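Local coordinates for BH2621 protein (PDB 2QML), which is of unknown function but has a GNAT acetyltransferase fold and probably transfers acyl groups to amines, perhaps in siderophore biosynthesis, at residues E12-K20 / W190-F198. Residues are numbered along the deposited sequence; the frame is centred on the assembly and turned at random. Where two conformers were deposited one is given.
Sequences EVFDHVVNK and WSDWKMNKF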
loop_
_atom_site.group_PDB
_atom_site.type_symbol
_atom_site.label_atom_id
_atom_site.label_comp_id
_atom_site.label_asym_id
_atom_site.label_seq_id
_atom_site.Cartn_x
_atom_site.Cartn_y
_atom_site.Cartn_z
ATOM N N GLU A 12 -4.888 -0.099 -14.992
ATOM C CA GLU A 12 -6.313 0.125 -14.835
ATOM C C GLU A 12 -7.040 -1.211 -14.995
ATOM O O GLU A 12 -6.852 -1.938 -15.983
ATOM C CB GLU A 12 -6.847 1.177 -15.789
ATOM C CG GLU A 12 -8.381 1.288 -15.708
ATOM C CD GLU A 12 -8.986 2.281 -16.643
ATOM O OE1 GLU A 12 -8.244 3.034 -17.319
ATOM O OE2 GLU A 12 -10.246 2.238 -16.763
ATOM N N VAL A 13 -7.893 -1.534 -14.028
ATOM C CA VAL A 13 -8.673 -2.775 -14.074
ATOM C C VAL A 13 -10.113 -2.499 -13.707
ATOM O O VAL A 13 -10.445 -1.511 -13.044
ATOM C CB VAL A 13 -8.108 -3.877 -13.145
ATOM C CG1 VAL A 13 -6.656 -4.218 -13.558
ATOM C CG2 VAL A 13 -8.213 -3.475 -11.623
ATOM N N PHE A 14 -10.989 -3.372 -14.174
ATOM C CA PHE A 14 -12.364 -3.367 -13.731
ATOM C C PHE A 14 -12.455 -4.337 -12.566
ATOM O O PHE A 14 -11.797 -5.379 -12.570
ATOM C CB PHE A 14 -13.311 -3.823 -14.816
ATOM C CG PHE A 14 -14.746 -3.654 -14.447
ATOM C CD1 PHE A 14 -15.300 -2.401 -14.377
ATOM C CD2 PHE A 14 -15.545 -4.747 -14.195
ATOM C CE1 PHE A 14 -16.607 -2.240 -14.051
ATOM C CE2 PHE A 14 -16.889 -4.603 -13.888
ATOM C CZ PHE A 14 -17.419 -3.341 -13.807
ATOM N N ASP A 15 -13.205 -3.976 -11.538
ATOM C CA ASP A 15 -13.510 -4.948 -10.474
ATOM C C ASP A 15 -15.012 -5.192 -10.455
ATOM O O ASP A 15 -15.800 -4.313 -10.115
ATOM C CB ASP A 15 -13.010 -4.513 -9.119
ATOM C CG ASP A 15 -13.203 -5.600 -8.103
ATOM O OD1 ASP A 15 -14.312 -5.717 -7.560
ATOM O OD2 ASP A 15 -12.279 -6.402 -7.916
ATOM N N HIS A 16 -15.395 -6.401 -10.832
ATOM C CA HIS A 16 -16.794 -6.739 -11.005
ATOM C C HIS A 16 -17.485 -6.922 -9.648
ATOM O O HIS A 16 -18.688 -6.821 -9.599
ATOM C CB HIS A 16 -16.992 -7.980 -11.904
ATOM C CG HIS A 16 -16.740 -9.290 -11.220
ATOM N ND1 HIS A 16 -17.736 -9.985 -10.576
ATOM C CD2 HIS A 16 -15.608 -10.023 -11.054
ATOM C CE1 HIS A 16 -17.229 -11.078 -10.036
ATOM N NE2 HIS A 16 -15.946 -11.139 -10.329
ATOM N N VAL A 17 -16.742 -7.164 -8.579
ATOM C CA VAL A 17 -17.328 -7.343 -7.261
ATOM C C VAL A 17 -17.929 -6.024 -6.733
ATOM O O VAL A 17 -19.083 -6.038 -6.260
ATOM C CB VAL A 17 -16.326 -7.981 -6.261
ATOM C CG1 VAL A 17 -16.973 -8.105 -4.881
ATOM C CG2 VAL A 17 -15.867 -9.336 -6.780
ATOM N N VAL A 18 -17.181 -4.928 -6.795
ATOM C CA VAL A 18 -17.670 -3.615 -6.382
ATOM C C VAL A 18 -18.238 -2.810 -7.570
ATOM O O VAL A 18 -18.801 -1.724 -7.384
ATOM C CB VAL A 18 -16.589 -2.803 -5.626
ATOM C CG1 VAL A 18 -16.194 -3.535 -4.315
ATOM C CG2 VAL A 18 -15.355 -2.495 -6.472
ATOM N N ASN A 19 -18.092 -3.364 -8.771
ATOM C CA ASN A 19 -18.546 -2.762 -10.020
ATOM C C ASN A 19 -17.939 -1.352 -10.215
ATOM O O ASN A 19 -18.645 -0.348 -10.371
ATOM C CB ASN A 19 -20.077 -2.739 -10.037
ATOM C CG ASN A 19 -20.633 -2.589 -11.393
ATOM O OD1 ASN A 19 -20.306 -3.370 -12.297
ATOM N ND2 ASN A 19 -21.546 -1.628 -11.549
ATOM N N LYS A 20 -16.624 -1.284 -10.139
ATOM C CA LYS A 20 -15.898 -0.051 -10.286
ATOM C C LYS A 20 -14.662 -0.242 -11.147
ATOM O O LYS A 20 -14.111 -1.342 -11.249
ATOM C CB LYS A 20 -15.372 0.431 -8.944
ATOM C CG LYS A 20 -16.349 0.637 -7.836
ATOM C CD LYS A 20 -17.272 1.762 -8.104
ATOM C CE LYS A 20 -18.203 1.876 -6.923
ATOM N NZ LYS A 20 -19.198 2.883 -7.253
ATOM N N TRP A 190 -7.228 -13.899 -4.005
ATOM C CA TRP A 190 -7.631 -13.059 -5.147
ATOM C C TRP A 190 -8.691 -13.783 -5.948
ATOM O O TRP A 190 -9.687 -13.178 -6.352
ATOM C CB TRP A 190 -6.395 -12.714 -5.973
ATOM C CG TRP A 190 -6.611 -11.819 -7.123
ATOM C CD1 TRP A 190 -6.578 -10.465 -7.126
ATOM C CD2 TRP A 190 -6.873 -12.222 -8.472
ATOM N NE1 TRP A 190 -6.782 -9.976 -8.425
ATOM C CE2 TRP A 190 -7.004 -11.046 -9.249
ATOM C CE3 TRP A 190 -7.001 -13.457 -9.095
ATOM C CZ2 TRP A 190 -7.216 -11.080 -10.607
ATOM C CZ3 TRP A 190 -7.275 -13.488 -10.459
ATOM C CH2 TRP A 190 -7.353 -12.311 -11.189
ATOM N N SER A 191 -8.492 -15.077 -6.173
ATOM C CA SER A 191 -9.487 -15.879 -6.882
ATOM C C SER A 191 -10.793 -16.004 -6.072
ATOM O O SER A 191 -11.866 -15.890 -6.648
ATOM C CB SER A 191 -8.895 -17.238 -7.236
ATOM O OG SER A 191 -7.782 -17.028 -8.077
ATOM N N ASP A 192 -10.706 -16.216 -4.761
ATOM C CA ASP A 192 -11.903 -16.208 -3.895
ATOM C C ASP A 192 -12.693 -14.897 -4.093
ATOM O O ASP A 192 -13.920 -14.909 -4.237
ATOM C CB ASP A 192 -11.561 -16.303 -2.408
ATOM C CG ASP A 192 -10.993 -17.664 -1.986
ATOM O OD1 ASP A 192 -11.228 -18.655 -2.696
ATOM O OD2 ASP A 192 -10.313 -17.726 -0.924
ATOM N N TRP A 193 -11.988 -13.768 -4.059
ATOM C CA TRP A 193 -12.593 -12.454 -4.243
ATOM C C TRP A 193 -13.374 -12.370 -5.575
ATOM O O TRP A 193 -14.546 -11.983 -5.611
ATOM C CB TRP A 193 -11.512 -11.369 -4.176
ATOM C CG TRP A 193 -11.999 -10.034 -4.511
ATOM C CD1 TRP A 193 -11.899 -9.416 -5.730
ATOM C CD2 TRP A 193 -12.739 -9.149 -3.674
ATOM N NE1 TRP A 193 -12.513 -8.197 -5.681
ATOM C CE2 TRP A 193 -13.031 -7.996 -4.439
ATOM C CE3 TRP A 193 -13.145 -9.185 -2.335
ATOM C CZ2 TRP A 193 -13.737 -6.897 -3.914
ATOM C CZ3 TRP A 193 -13.852 -8.105 -1.826
ATOM C CH2 TRP A 193 -14.126 -6.978 -2.605
ATOM N N LYS A 194 -12.694 -12.716 -6.664
ATOM C CA LYS A 194 -13.232 -12.626 -8.001
ATOM C C LYS A 194 -14.346 -13.645 -8.232
ATOM O O LYS A 194 -15.205 -13.423 -9.056
ATOM C CB LYS A 194 -12.097 -12.792 -9.037
ATOM C CG LYS A 194 -11.057 -11.645 -9.104
ATOM C CD LYS A 194 -11.643 -10.268 -9.423
ATOM C CE LYS A 194 -10.547 -9.238 -9.597
ATOM N NZ LYS A 194 -11.064 -7.947 -10.066
HETATM N N MSE A 195 -14.340 -14.731 -7.473
HETATM C CA MSE A 195 -15.362 -15.760 -7.597
HETATM C C MSE A 195 -16.460 -15.585 -6.556
HETATM O O MSE A 195 -17.243 -16.489 -6.331
HETATM C CB MSE A 195 -14.729 -17.155 -7.508
HETATM C CG MSE A 195 -13.855 -17.502 -8.711
HETATM SE SE MSE A 195 -14.745 -17.085 -10.457
HETATM C CE MSE A 195 -16.504 -17.988 -10.217
ATOM N N ASN A 196 -16.533 -14.409 -5.939
ATOM C CA ASN A 196 -17.591 -14.094 -4.975
ATOM C C ASN A 196 -17.633 -15.039 -3.767
ATOM O O ASN A 196 -18.715 -15.344 -3.257
ATOM C CB ASN A 196 -18.946 -14.049 -5.715
ATOM C CG ASN A 196 -18.947 -13.034 -6.852
ATOM O OD1 ASN A 196 -18.999 -13.400 -8.030
ATOM N ND2 ASN A 196 -18.819 -11.757 -6.502
ATOM N N LYS A 197 -16.462 -15.514 -3.327
ATOM C CA LYS A 197 -16.347 -16.393 -2.148
ATOM C C LYS A 197 -15.261 -15.899 -1.160
ATOM O O LYS A 197 -14.640 -16.691 -0.442
ATOM C CB LYS A 197 -16.169 -17.878 -2.567
ATOM C CG LYS A 197 -15.001 -18.252 -3.452
ATOM C CD LYS A 197 -15.186 -19.666 -4.090
ATOM N N PHE A 198 -15.060 -14.589 -1.101
ATOM C CA PHE A 198 -14.011 -14.024 -0.257
ATOM C C PHE A 198 -14.353 -14.193 1.211
ATOM O O PHE A 198 -15.534 -14.145 1.569
ATOM C CB PHE A 198 -13.861 -12.566 -0.548
ATOM C CG PHE A 198 -12.571 -11.941 -0.064
ATOM C CD1 PHE A 198 -11.330 -12.297 -0.623
ATOM C CD2 PHE A 198 -12.600 -10.892 0.848
ATOM C CE1 PHE A 198 -10.138 -11.614 -0.251
ATOM C CE2 PHE A 198 -11.429 -10.241 1.222
ATOM C CZ PHE A 198 -10.202 -10.600 0.689
ATOM O OXT PHE A 198 -13.479 -14.347 2.080
#
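Val17 lays its CG1 methyl over one face of the Trp193 indole, 3.9 Å from the centroid of the six-membered ring, a CH-pi contact that suits a compact branched side chain. At the indole edge, Val18 CG1 approaches CZ2 and the Asp15 carboxylate meets the ring nitrogen; tryptophan can thus donate in plane while its face packs. The His16 ring carries Val17 CG2 over one face, offset toward its rim, while its edge points at Lys194 O and Asn196 OD1, the Asn196 amide standing almost perpendicular to it.

Asp15 holds the polar centre, its two oxygens serving helix and turn separately. With CG anti to the backbone N (chi1 -173°), its OD2 accepts a nearly straight bond from Trp193 NE1 at 2.9 Å, through the syn lone pair and within the indole plane. Lys194, its long chain bent at chi2, brings NZ to Asp15 OD2 from above the carboxylate plane, a salt bridge of 2.9 Å. Asp15 OD1 turns back to its own chain and accepts from Val18 N at 3.1 Å, an Asx motif that shapes the turn between strands 11-15 and 20-26. His16, with an N-H at its ring edge, donates from NE2 to Lys194 O at 2.7 Å, a bond bent to 143° on a carbonyl lone pair at the end of helix 183-194, where Asn196, a residue tolerant of positive phi, completes a Schellman motif.

The edge strand is thus joined to the C-terminal helix, with Pro125 of helix 123-135 touching both Asp15 and Trp193. Two donors on one oxygen of a buried carboxylate, backed by backbone N-H on the other, would be expected to favour its ionised form and fix its rotation.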